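Local coordinates for putative lipoprotein YcdA (Bacillus subtilis subsp. subtilis str. 168, PDB 4R4G) that is of unknown function but is probably a membrane-anchored lipoprotein of two domains, the N-terminal one with an Ig-like fold, at residues V17-V22 with Y108-T113; D36-L41 with T69-T74; K148-Y153 with S220-K225; A245-D250 with K284-A289; K257-Y260 with S265-Y268. All coordinates share one frame; numbering follows the deposited sequence. Where two conformers were deposited one is given.

The five contacts follow the elongated chain from end to end. Interactions 1 and 2 lie in the Ig-like N-terminal domain, their centres about 15 Å apart. They touch where Val22 CG1 meets Leu41 CD1 at 3.6 Å, and both join the two sheets of that domain. Interaction 3 lies in the C-terminal domain. Lys225 NZ of its strand comes within 3.1 Å of Asp36 O in interaction 2, so the two domains approach each other there. Interactions 4 and 5 share helix 248-260 and mark the base and the tip of one helical hairpin, their centres about 23 Å apart. Interaction 5 is remote from interaction 1, about 78 Å between centres. No active site is known to relate them to.

Interaction 1: residues V17-V22 with Y108-T113; sequences VKIKDV and YELNYT
Val17 and Tyr112 form the close end of this contact between strands 16-25 and 107-112. Their CA atoms are 7.9 Å apart. The valine methyl CG2 approaches the tyrosine ring obliquely and lies 3.7 Å from CE2 of that ring. The ring reaches the valine because CG of Tyr112 stands anti to the backbone N (chi1 170°). Phe62 meets this ring as well, and Val17 also rests on Phe62, Val125 and Phe127.

The second pair is looser. Ile19 and Leu110 slide past each other in opposite directions and touch by their end methyls, CD1 of the isoleucine and CD2 of the leucine, 3.9 Å apart. The backbones stand well apart here, with CA of Ile19 9.6 Å from CA of Leu110.

On the other side of strand 16-25 the character changes. Lys20 is exposed and pairs with Glu95 in a salt bridge. Lys20 and Asp21 together face Asn44 in a classic beta bulge. Toward strand 107-112 there are carbon contacts and no hydrogen bonds, so the two sheets of the sandwich are joined here by apolar packing.

Interaction 2: residues D36-L41 with T69-T74; sequences DDQLVL and TKMSDT
The carboxamide of Gln38 is the flat group that meets selenomethionine Met71. Its NE2 lies 3.9 Å from the Met71 methyl CE, which stands well off the amide plane, neither square over a face nor level with an edge. The two side chains come from opposite directions. Gln38 is extended beyond CG, while Met71 bends at chi2 (-50°) and again at chi3 (-85°), which brings its methyl round to the amide. The other end of the amide is held by a hydrogen bond from Ser35 N to OE1.

The second pair is Val40 and Thr74, which meet tip to tip. Thr74 CG2 faces both valine methyls, 3.6 Å from CG1 and 3.7 Å from CG2. The threonine hydroxyl is turned to other partners. OG1 bonds to Asp31 and weakly to Ser33, so its methyl is the branch left for the valine.

The chain after Met71 leaves one sheet for the other: Met71 pairs with Leu64, but Ser72 pairs with Val101. Strands 69-71 and 93-102 are each outermost in their sheets. A chain passing between sheets at their margin is consistent with the beta-sandwich of an Ig-like fold.

Interaction 3: residues K148-Y153 with S220-K225; sequences KALSAY and SSIQAK
Apolar contacts carry this meeting of helix and strand, and Leu150 makes both of them. Its methyl CD2 lies 4.4 Å from Ile222 CD1 and 4.4 Å from Ala224 CB. One methyl therefore serves two residues of the strand, which are two positions apart and face the helix together. Leu150 reaches over to them with CG anti to the backbone N (chi1 176°). Ile222 is extended at both chi1 (177°) and chi2 (163°), which carries CD1 out to the leucine. The distances are long for methyl packing, so the contact is a light one. Ser151 flanks it and loses some surface to the strand without touching it.

Polar bonds do not cross between the segments. Within the helix, Ala152 N donates to Lys148 O at 3.0 Å and Tyr153 N to Ala149 O at 3.1 Å. The strand bonds through Ser221, Gln223 and Lys225 to strand 233-244. Gln223 and Lys225 point away from the helix, as expected from the alternation along a strand.

Helix 145-157 lies against one side of the mixed sheet of the C-terminal domain. Leu150 also touches Val236 of strand 233-244, and Val297 and Met299 of strand 293-301. Its neighbours Ala149, Ala152 and Tyr153 pack against helix 165-170, so this helix is sandwiched between the sheet and another helix.

Interaction 4: residues A245-D250 with K284-A289; sequences ASSLSD and KKLGPA
Ala245 and Leu286 mark the closest approach of the two backbones, their CA atoms 6.5 Å apart. The segment 245-250 leaves a strand and turns into a helix. A hydrogen bond from Leu248 N to Ala245 O, 3.0 Å long, closes that turn. The segment 284-289 does the reverse. Lys284 and Lys285 have turn-like backbone angles, and from Leu286 onward (psi 149°) the chain is extended. Its extended part runs beside the end of strand 233-244, with backbone bonds between Gly287 and Asp244 and between Ala289 and Pro242.

Leu286 is the side chain that carries the contact, and its two methyls go to different partners. CD1 rests against Ala245, 3.7 Å from CA and 3.8 Å from CB. The same methyl has a more distant neighbour in Leu248, whose CD2 is 4.4 Å away. CD2 meets the hydroxyl of Ser247, at 3.4 Å from OG. That is a carbon beside an oxygen, not a polar bond. The hydroxyl has its own partner in NH1 of Arg251, four residues on. Leu286 is buried and also touches Arg251 and Val243. Leu248 also packs on Tyr279, Glu282 and Phe283 of helix 268-283.

Between the two segments the chain runs out along helix 248-260 and back along helix 268-283. The contact closes the base of this helical hairpin, where it leaves strand 233-244 and returns toward strand 293-301 of the same sheet.

Interaction 5: residues K257-Y260 with S265-Y268; sequences KDYY and SASY
Tyr259 and Tyr260 both reach Ala266, but from different angles. Their ring planes are turned by about 57° against each other, and the alanine methyl touches both. CB of Ala266 lies 3.7 Å from CE1 of Tyr260 and 3.9 Å from CE2 of Tyr259. The approach to the Tyr259 ring is oblique. Tyr260 instead presents its edge to the backbone of the alanine: the carbonyl O of Ala266 lies in the plane of the ring, 3.3 Å from CE1. The hydroxyl of Tyr260 extends further along the loop, to 3.8 Å from Ser267 O, without a hydrogen bond between them.

Different first torsions bring the two rings to one methyl. CG of Tyr259 stands anti to its backbone N (chi1 172°), whereas CG of Tyr260 is anti to its carbonyl carbon (chi1 -86°). The contact closes the turn of a helix-loop-helix hairpin. Helix 248-260 leads into the loop, and helix 268-283 starts just after Ser267, which is its N-cap. The Ser267 side chain caps a backbone N of the new helix and also bonds to Glu270. None of the residues that touch here is buried, and the centre of this contact lies about 49 Å from the centre of the chain.

Replacing Tyr260 by an alanine would probably take the ring edge away from the Ala266 methyl and carbonyl and open a gap between the helix and the loop. The second helix is met by both rings. Tyr259 stacks on Tyr274 and touches Glu270, while Tyr260 packs on Ala271.

Interaction 1: residues V17-V22 with Y108-T113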
# COMPACT_ATOMS: atom_id res chain seq x y z
N VAL A 17 8.54 -34.69 2.99
CA VAL A 17 8.25 -33.27 2.90
C VAL A 17 7.35 -33.02 1.70
O VAL A 17 7.60 -33.52 0.61
CB VAL A 17 9.54 -32.42 2.85
CG1 VAL A 17 9.24 -30.93 2.89
CG2 VAL A 17 10.48 -32.80 3.99
N LYS A 18 6.30 -32.24 1.93
CA LYS A 18 5.34 -31.84 0.91
C LYS A 18 5.28 -30.34 0.88
O LYS A 18 5.12 -29.73 1.94
CB LYS A 18 3.94 -32.43 1.20
CG LYS A 18 3.92 -33.90 1.64
CD LYS A 18 2.50 -34.49 1.70
CE LYS A 18 2.11 -34.93 3.09
NZ LYS A 18 1.33 -36.19 3.07
N ILE A 19 5.40 -29.74 -0.30
CA ILE A 19 5.27 -28.30 -0.45
C ILE A 19 3.82 -28.02 -0.82
O ILE A 19 3.40 -28.26 -1.96
CB ILE A 19 6.27 -27.72 -1.46
CG1 ILE A 19 7.70 -28.04 -1.05
CG2 ILE A 19 6.03 -26.23 -1.61
CD1 ILE A 19 8.68 -27.52 -1.94
N LYS A 20 3.04 -27.52 0.15
CA LYS A 20 1.62 -27.27 -0.02
C LYS A 20 1.34 -25.99 -0.81
O LYS A 20 0.40 -25.99 -1.60
CB LYS A 20 0.90 -27.26 1.34
CG LYS A 20 1.02 -28.59 2.09
CD LYS A 20 -0.18 -28.88 2.99
CE LYS A 20 -0.30 -30.36 3.31
NZ LYS A 20 -1.36 -30.65 4.31
N ASP A 21 2.13 -24.91 -0.64
CA ASP A 21 1.91 -23.64 -1.37
C ASP A 21 3.20 -22.81 -1.51
O ASP A 21 4.10 -22.94 -0.68
CB ASP A 21 0.83 -22.81 -0.65
CG ASP A 21 0.32 -21.62 -1.44
OD1 ASP A 21 -0.43 -21.84 -2.41
OD2 ASP A 21 0.70 -20.47 -1.10
N VAL A 22 3.30 -21.95 -2.57
CA VAL A 22 4.45 -21.06 -2.83
C VAL A 22 3.92 -19.72 -3.35
O VAL A 22 3.29 -19.66 -4.41
CB VAL A 22 5.52 -21.65 -3.81
CG1 VAL A 22 6.60 -20.62 -4.11
CG2 VAL A 22 6.15 -22.92 -3.25
N TYR A 108 14.60 -21.08 -7.59
CA TYR A 108 14.88 -21.41 -6.20
C TYR A 108 15.02 -22.91 -6.00
O TYR A 108 14.64 -23.71 -6.86
CB TYR A 108 13.82 -20.81 -5.24
CG TYR A 108 13.41 -19.40 -5.62
CD1 TYR A 108 14.32 -18.34 -5.53
CD2 TYR A 108 12.14 -19.12 -6.11
CE1 TYR A 108 13.97 -17.05 -5.93
CE2 TYR A 108 11.77 -17.83 -6.49
CZ TYR A 108 12.69 -16.79 -6.40
OH TYR A 108 12.34 -15.53 -6.79
N GLU A 109 15.68 -23.26 -4.90
CA GLU A 109 15.91 -24.60 -4.46
C GLU A 109 15.74 -24.62 -2.97
O GLU A 109 16.45 -23.90 -2.27
CB GLU A 109 17.27 -25.12 -4.90
CG GLU A 109 17.52 -26.55 -4.46
CD GLU A 109 18.72 -27.26 -5.06
OE1 GLU A 109 18.63 -27.69 -6.23
OE2 GLU A 109 19.71 -27.46 -4.32
N LEU A 110 14.74 -25.38 -2.49
CA LEU A 110 14.47 -25.55 -1.08
C LEU A 110 15.07 -26.86 -0.65
O LEU A 110 14.79 -27.88 -1.28
CB LEU A 110 12.95 -25.51 -0.80
CG LEU A 110 12.50 -25.65 0.66
CD1 LEU A 110 12.68 -24.37 1.40
CD2 LEU A 110 11.05 -26.06 0.74
N ASN A 111 15.92 -26.84 0.40
CA ASN A 111 16.53 -28.06 0.95
C ASN A 111 16.07 -28.25 2.36
O ASN A 111 15.94 -27.29 3.11
CB ASN A 111 18.08 -28.06 0.88
CG ASN A 111 18.72 -29.38 1.35
OD1 ASN A 111 18.64 -30.43 0.68
ND2 ASN A 111 19.35 -29.37 2.53
N TYR A 112 15.76 -29.52 2.72
CA TYR A 112 15.33 -29.94 4.06
C TYR A 112 16.28 -30.98 4.57
O TYR A 112 16.48 -31.99 3.90
CB TYR A 112 13.89 -30.48 4.09
CG TYR A 112 13.54 -31.13 5.41
CD1 TYR A 112 13.46 -30.39 6.59
CD2 TYR A 112 13.33 -32.51 5.50
CE1 TYR A 112 13.12 -30.98 7.81
CE2 TYR A 112 13.02 -33.12 6.72
CZ TYR A 112 12.91 -32.35 7.87
OH TYR A 112 12.63 -32.97 9.07
N THR A 113 16.88 -30.72 5.76
CA THR A 113 17.80 -31.65 6.42
C THR A 113 17.18 -31.97 7.78
O THR A 113 17.17 -31.13 8.69
CB THR A 113 19.25 -31.11 6.47
OG1 THR A 113 19.77 -31.04 5.14
CG2 THR A 113 20.18 -32.00 7.31

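Interaction 2: residues D36-L41 with T69-T74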
# COMPACT_ATOMS: atom_id res chain seq x y z
N ASP A 36 14.22 -2.89 -1.03
CA ASP A 36 12.93 -2.38 -1.51
C ASP A 36 12.49 -3.14 -2.78
O ASP A 36 11.29 -3.27 -3.06
CB ASP A 36 13.01 -0.86 -1.78
CG ASP A 36 13.44 0.03 -0.62
OD1 ASP A 36 13.53 -0.48 0.54
OD2 ASP A 36 13.67 1.24 -0.85
N ASP A 37 13.50 -3.67 -3.50
CA ASP A 37 13.32 -4.40 -4.74
C ASP A 37 13.19 -5.92 -4.50
O ASP A 37 12.98 -6.68 -5.45
CB ASP A 37 14.49 -4.08 -5.67
CG ASP A 37 14.57 -2.60 -5.99
OD1 ASP A 37 13.52 -2.01 -6.39
OD2 ASP A 37 15.67 -2.02 -5.81
N GLN A 38 13.28 -6.36 -3.23
CA GLN A 38 13.16 -7.78 -2.90
C GLN A 38 11.80 -8.09 -2.34
O GLN A 38 11.10 -7.19 -1.84
CB GLN A 38 14.24 -8.23 -1.91
CG GLN A 38 15.56 -8.47 -2.61
CD GLN A 38 16.69 -8.79 -1.67
OE1 GLN A 38 16.82 -8.22 -0.58
NE2 GLN A 38 17.57 -9.68 -2.11
N LEU A 39 11.44 -9.37 -2.43
CA LEU A 39 10.20 -9.93 -1.91
C LEU A 39 10.55 -11.01 -0.91
O LEU A 39 11.73 -11.29 -0.67
CB LEU A 39 9.33 -10.50 -3.05
CG LEU A 39 8.79 -9.50 -4.07
CD1 LEU A 39 8.01 -10.21 -5.15
CD2 LEU A 39 7.87 -8.44 -3.40
N VAL A 40 9.53 -11.61 -0.32
CA VAL A 40 9.72 -12.69 0.63
C VAL A 40 8.97 -13.87 0.07
O VAL A 40 7.79 -13.74 -0.23
CB VAL A 40 9.29 -12.29 2.07
CG1 VAL A 40 9.22 -13.50 3.00
CG2 VAL A 40 10.22 -11.23 2.64
N LEU A 41 9.67 -15.01 -0.14
CA LEU A 41 9.03 -16.20 -0.67
C LEU A 41 8.42 -16.98 0.49
O LEU A 41 9.14 -17.35 1.42
CB LEU A 41 10.04 -17.04 -1.46
CG LEU A 41 9.50 -18.25 -2.24
CD1 LEU A 41 8.87 -17.83 -3.55
CD2 LEU A 41 10.60 -19.24 -2.49
N THR A 69 23.21 -19.13 -4.98
CA THR A 69 23.40 -18.32 -3.77
C THR A 69 22.38 -18.65 -2.68
O THR A 69 21.17 -18.62 -2.94
CB THR A 69 23.30 -16.81 -4.13
OG1 THR A 69 24.19 -16.50 -5.21
CG2 THR A 69 23.58 -15.88 -2.94
N LYS A 70 22.87 -18.88 -1.46
CA LYS A 70 22.02 -19.09 -0.29
C LYS A 70 21.34 -17.79 0.05
O LYS A 70 22.00 -16.73 0.05
CB LYS A 70 22.84 -19.62 0.90
CG LYS A 70 22.01 -20.23 2.02
CD LYS A 70 22.86 -20.83 3.12
CE LYS A 70 22.07 -20.99 4.39
NZ LYS A 70 22.82 -21.73 5.44
N MSE A 71 20.02 -17.83 0.27
CA MSE A 71 19.23 -16.65 0.65
C MSE A 71 18.96 -16.64 2.16
O MSE A 71 18.95 -17.69 2.82
CB MSE A 71 17.91 -16.60 -0.13
CG MSE A 71 18.09 -16.41 -1.63
SE MSE A 71 19.29 -14.95 -2.20
CE MSE A 71 18.13 -13.50 -2.18
N SER A 72 18.72 -15.46 2.72
CA SER A 72 18.41 -15.29 4.13
C SER A 72 17.03 -15.80 4.45
O SER A 72 16.09 -15.65 3.67
CB SER A 72 18.48 -13.81 4.52
OG SER A 72 19.71 -13.18 4.20
N ASP A 73 16.89 -16.36 5.62
CA ASP A 73 15.57 -16.73 6.08
C ASP A 73 15.02 -15.47 6.74
O ASP A 73 15.79 -14.64 7.23
CB ASP A 73 15.61 -17.94 7.03
CG ASP A 73 16.59 -17.79 8.16
OD1 ASP A 73 17.82 -17.73 7.89
OD2 ASP A 73 16.13 -17.72 9.33
N THR A 74 13.72 -15.28 6.68
CA THR A 74 13.23 -14.08 7.33
C THR A 74 12.01 -14.44 8.15
O THR A 74 11.64 -15.62 8.23
CB THR A 74 13.05 -12.94 6.35
OG1 THR A 74 12.83 -11.77 7.11
CG2 THR A 74 11.93 -13.17 5.34

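Interaction 3: residues K148-Y153 with S220-K225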
# COMPACT_ATOMS: atom_id res chain seq x y z
N LYS A 148 -3.28 0.53 -5.54
CA LYS A 148 -4.20 0.76 -6.66
C LYS A 148 -5.46 1.40 -6.08
O LYS A 148 -5.84 2.50 -6.49
CB LYS A 148 -4.47 -0.55 -7.45
CG LYS A 148 -3.24 -1.11 -8.22
CD LYS A 148 -3.53 -2.39 -9.05
CE LYS A 148 -2.28 -3.17 -9.47
NZ LYS A 148 -2.00 -4.36 -8.58
N ALA A 149 -6.03 0.78 -5.03
CA ALA A 149 -7.18 1.31 -4.29
C ALA A 149 -6.90 2.72 -3.71
O ALA A 149 -7.73 3.60 -3.92
CB ALA A 149 -7.58 0.36 -3.20
N LEU A 150 -5.74 2.96 -3.05
CA LEU A 150 -5.43 4.30 -2.52
C LEU A 150 -5.40 5.36 -3.64
O LEU A 150 -5.92 6.47 -3.46
CB LEU A 150 -4.13 4.36 -1.71
CG LEU A 150 -3.77 5.77 -1.25
CD1 LEU A 150 -4.74 6.28 -0.18
CD2 LEU A 150 -2.35 5.88 -0.80
N SER A 151 -4.82 5.01 -4.80
CA SER A 151 -4.74 5.88 -5.96
C SER A 151 -6.15 6.20 -6.50
O SER A 151 -6.37 7.35 -6.90
CB SER A 151 -3.87 5.25 -7.05
OG SER A 151 -3.51 6.17 -8.06
N ALA A 152 -7.10 5.22 -6.47
CA ALA A 152 -8.50 5.40 -6.89
C ALA A 152 -9.22 6.41 -6.00
O ALA A 152 -9.98 7.24 -6.50
CB ALA A 152 -9.24 4.07 -6.87
N TYR A 153 -8.95 6.37 -4.67
CA TYR A 153 -9.47 7.30 -3.68
C TYR A 153 -9.00 8.70 -4.02
O TYR A 153 -9.80 9.61 -4.03
CB TYR A 153 -9.02 6.91 -2.27
CG TYR A 153 -9.99 6.03 -1.51
CD1 TYR A 153 -11.02 6.59 -0.76
CD2 TYR A 153 -9.87 4.65 -1.52
CE1 TYR A 153 -11.90 5.79 -0.04
CE2 TYR A 153 -10.74 3.84 -0.79
CZ TYR A 153 -11.77 4.41 -0.06
OH TYR A 153 -12.64 3.62 0.63
N SER A 220 -0.22 18.19 -9.76
CA SER A 220 0.25 17.46 -8.58
C SER A 220 0.30 16.00 -8.93
O SER A 220 -0.39 15.55 -9.86
CB SER A 220 -0.61 17.73 -7.35
OG SER A 220 -1.65 16.78 -7.22
N SER A 221 1.15 15.27 -8.22
CA SER A 221 1.35 13.86 -8.47
C SER A 221 1.39 13.03 -7.21
O SER A 221 1.80 13.51 -6.15
CB SER A 221 2.65 13.65 -9.24
OG SER A 221 2.70 12.35 -9.79
N ILE A 222 0.97 11.77 -7.33
CA ILE A 222 1.04 10.78 -6.28
C ILE A 222 1.65 9.49 -6.84
O ILE A 222 1.23 8.97 -7.87
CB ILE A 222 -0.31 10.51 -5.57
CG1 ILE A 222 -0.14 9.39 -4.52
CG2 ILE A 222 -1.44 10.19 -6.57
CD1 ILE A 222 -1.22 9.25 -3.46
N GLN A 223 2.67 8.99 -6.15
CA GLN A 223 3.27 7.69 -6.41
C GLN A 223 2.89 6.86 -5.20
O GLN A 223 3.24 7.24 -4.08
CB GLN A 223 4.79 7.77 -6.61
CG GLN A 223 5.24 8.24 -7.99
CD GLN A 223 6.74 8.09 -8.15
OE1 GLN A 223 7.51 9.05 -7.99
NE2 GLN A 223 7.21 6.87 -8.44
N ALA A 224 2.08 5.81 -5.40
CA ALA A 224 1.61 4.97 -4.29
C ALA A 224 2.21 3.55 -4.34
O ALA A 224 2.10 2.85 -5.35
CB ALA A 224 0.09 4.89 -4.30
N LYS A 225 2.84 3.14 -3.24
CA LYS A 225 3.42 1.80 -3.15
C LYS A 225 3.02 1.14 -1.86
O LYS A 225 3.22 1.73 -0.81
CB LYS A 225 4.95 1.84 -3.24
CG LYS A 225 5.55 0.45 -3.40
CD LYS A 225 7.02 0.33 -3.09
CE LYS A 225 7.33 -1.15 -3.05
NZ LYS A 225 8.78 -1.45 -2.94

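Interaction 4: residues A245-D250 with K284-A289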
# COMPACT_ATOMS: atom_id res chain seq x y z
N ALA A 245 1.50 26.47 -3.73
CA ALA A 245 0.53 27.55 -3.54
C ALA A 245 1.11 28.70 -2.74
O ALA A 245 0.36 29.57 -2.26
CB ALA A 245 -0.71 27.01 -2.85
N SER A 246 2.45 28.76 -2.65
CA SER A 246 3.16 29.80 -1.93
C SER A 246 2.76 31.17 -2.41
O SER A 246 2.55 32.06 -1.59
CB SER A 246 4.68 29.62 -2.03
OG SER A 246 5.12 29.50 -3.38
N SER A 247 2.56 31.33 -3.73
CA SER A 247 2.19 32.61 -4.34
C SER A 247 0.71 32.94 -4.30
O SER A 247 0.37 34.10 -4.54
CB SER A 247 2.64 32.65 -5.79
OG SER A 247 2.05 31.61 -6.55
N LEU A 248 -0.19 31.96 -4.04
CA LEU A 248 -1.66 32.14 -4.12
C LEU A 248 -2.16 33.37 -3.36
O LEU A 248 -3.00 34.12 -3.88
CB LEU A 248 -2.41 30.88 -3.67
CG LEU A 248 -3.89 30.76 -4.03
CD1 LEU A 248 -4.16 31.07 -5.50
CD2 LEU A 248 -4.41 29.38 -3.70
N SER A 249 -1.61 33.59 -2.15
CA SER A 249 -1.90 34.76 -1.30
C SER A 249 -1.78 36.04 -2.10
O SER A 249 -2.78 36.73 -2.31
CB SER A 249 -0.94 34.80 -0.11
OG SER A 249 0.43 34.84 -0.51
N ASP A 250 -0.56 36.28 -2.64
CA ASP A 250 -0.20 37.46 -3.44
C ASP A 250 -1.03 37.55 -4.72
O ASP A 250 -1.52 38.63 -5.03
CB ASP A 250 1.31 37.46 -3.77
CG ASP A 250 2.22 37.49 -2.55
OD1 ASP A 250 1.98 38.31 -1.64
OD2 ASP A 250 3.21 36.71 -2.53
N LYS A 284 -5.52 27.10 -10.41
CA LYS A 284 -5.31 26.36 -11.66
C LYS A 284 -4.04 26.82 -12.40
O LYS A 284 -3.56 26.10 -13.27
CB LYS A 284 -6.53 26.54 -12.59
CG LYS A 284 -7.75 25.64 -12.32
CD LYS A 284 -8.92 26.13 -13.21
CE LYS A 284 -10.28 25.57 -12.86
NZ LYS A 284 -11.35 26.21 -13.66
N LYS A 285 -3.51 28.02 -12.09
CA LYS A 285 -2.30 28.59 -12.69
C LYS A 285 -1.00 28.13 -12.00
O LYS A 285 0.08 28.38 -12.53
CB LYS A 285 -2.34 30.11 -12.59
CG LYS A 285 -3.31 30.81 -13.51
CD LYS A 285 -2.98 32.28 -13.50
CE LYS A 285 -4.12 33.09 -13.98
NZ LYS A 285 -3.83 34.53 -13.84
N LEU A 286 -1.10 27.53 -10.78
CA LEU A 286 0.07 27.15 -10.00
C LEU A 286 0.68 25.84 -10.47
O LEU A 286 -0.04 24.92 -10.88
CB LEU A 286 -0.27 27.01 -8.52
CG LEU A 286 -1.08 28.04 -7.80
CD1 LEU A 286 -1.69 27.42 -6.54
CD2 LEU A 286 -0.27 29.26 -7.44
N GLY A 287 1.99 25.71 -10.32
CA GLY A 287 2.70 24.49 -10.68
C GLY A 287 3.13 23.65 -9.50
O GLY A 287 2.98 24.06 -8.35
N PRO A 288 3.69 22.45 -9.74
CA PRO A 288 4.14 21.63 -8.62
C PRO A 288 5.33 22.23 -7.88
O PRO A 288 6.09 23.04 -8.44
CB PRO A 288 4.54 20.30 -9.27
CG PRO A 288 4.09 20.37 -10.66
CD PRO A 288 3.98 21.79 -11.03
N ALA A 289 5.47 21.84 -6.61
CA ALA A 289 6.57 22.25 -5.75
C ALA A 289 7.79 21.39 -6.07
O ALA A 289 7.65 20.30 -6.63
CB ALA A 289 6.17 22.11 -4.30

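Interaction 5: residues K257-Y260 with S265-Y268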
# COMPACT_ATOMS: atom_id res chain seq x y z
N LYS A 257 -6.56 43.90 -5.67
CA LYS A 257 -6.09 45.28 -5.86
C LYS A 257 -6.49 45.78 -7.25
O LYS A 257 -7.01 46.89 -7.37
CB LYS A 257 -4.57 45.39 -5.66
CG LYS A 257 -4.10 45.35 -4.21
CD LYS A 257 -2.58 45.49 -4.13
CE LYS A 257 -2.00 44.98 -2.84
NZ LYS A 257 -0.52 44.85 -2.91
N ASP A 258 -6.32 44.93 -8.29
CA ASP A 258 -6.67 45.18 -9.69
C ASP A 258 -8.19 45.46 -9.85
O ASP A 258 -8.57 46.08 -10.83
CB ASP A 258 -6.25 43.98 -10.57
CG ASP A 258 -6.05 44.31 -12.03
OD1 ASP A 258 -7.06 44.59 -12.72
OD2 ASP A 258 -4.90 44.26 -12.50
N TYR A 259 -9.03 44.99 -8.88
CA TYR A 259 -10.49 45.17 -8.78
C TYR A 259 -10.86 46.48 -8.02
O TYR A 259 -11.98 46.99 -8.19
CB TYR A 259 -11.11 43.95 -8.09
CG TYR A 259 -12.58 44.04 -7.74
CD1 TYR A 259 -13.56 43.87 -8.71
CD2 TYR A 259 -12.99 44.21 -6.42
CE1 TYR A 259 -14.92 43.90 -8.38
CE2 TYR A 259 -14.34 44.24 -6.08
CZ TYR A 259 -15.30 44.08 -7.06
OH TYR A 259 -16.64 44.10 -6.73
N TYR A 260 -9.94 46.97 -7.17
CA TYR A 260 -10.07 48.24 -6.44
C TYR A 260 -9.59 49.37 -7.37
O TYR A 260 -10.20 50.44 -7.36
CB TYR A 260 -9.30 48.23 -5.10
CG TYR A 260 -10.09 47.66 -3.93
CD1 TYR A 260 -11.29 48.24 -3.53
CD2 TYR A 260 -9.59 46.60 -3.17
CE1 TYR A 260 -12.01 47.73 -2.44
CE2 TYR A 260 -10.30 46.09 -2.09
CZ TYR A 260 -11.51 46.66 -1.73
OH TYR A 260 -12.21 46.17 -0.65
N SER A 265 -15.23 52.49 -5.10
CA SER A 265 -16.36 52.40 -4.17
C SER A 265 -16.83 50.94 -3.96
O SER A 265 -18.04 50.68 -3.80
CB SER A 265 -17.50 53.27 -4.68
OG SER A 265 -17.69 53.13 -6.08
N ALA A 266 -15.87 50.00 -3.92
CA ALA A 266 -16.13 48.58 -3.72
C ALA A 266 -16.11 48.23 -2.24
O ALA A 266 -15.11 48.47 -1.55
CB ALA A 266 -15.10 47.75 -4.48
N SER A 267 -17.24 47.68 -1.74
CA SER A 267 -17.40 47.29 -0.34
C SER A 267 -16.54 46.07 0.01
O SER A 267 -15.92 45.46 -0.87
CB SER A 267 -18.86 47.02 -0.01
OG SER A 267 -19.40 45.91 -0.72
N TYR A 268 -16.48 45.73 1.31
CA TYR A 268 -15.74 44.58 1.80
C TYR A 268 -16.40 43.30 1.27
O TYR A 268 -15.69 42.36 0.94
CB TYR A 268 -15.66 44.59 3.33
CG TYR A 268 -14.81 43.48 3.92
CD1 TYR A 268 -13.43 43.58 3.96
CD2 TYR A 268 -15.40 42.33 4.45
CE1 TYR A 268 -12.64 42.56 4.51
CE2 TYR A 268 -14.63 41.31 5.00
CZ TYR A 268 -13.25 41.43 5.03
OH TYR A 268 -12.49 40.42 5.57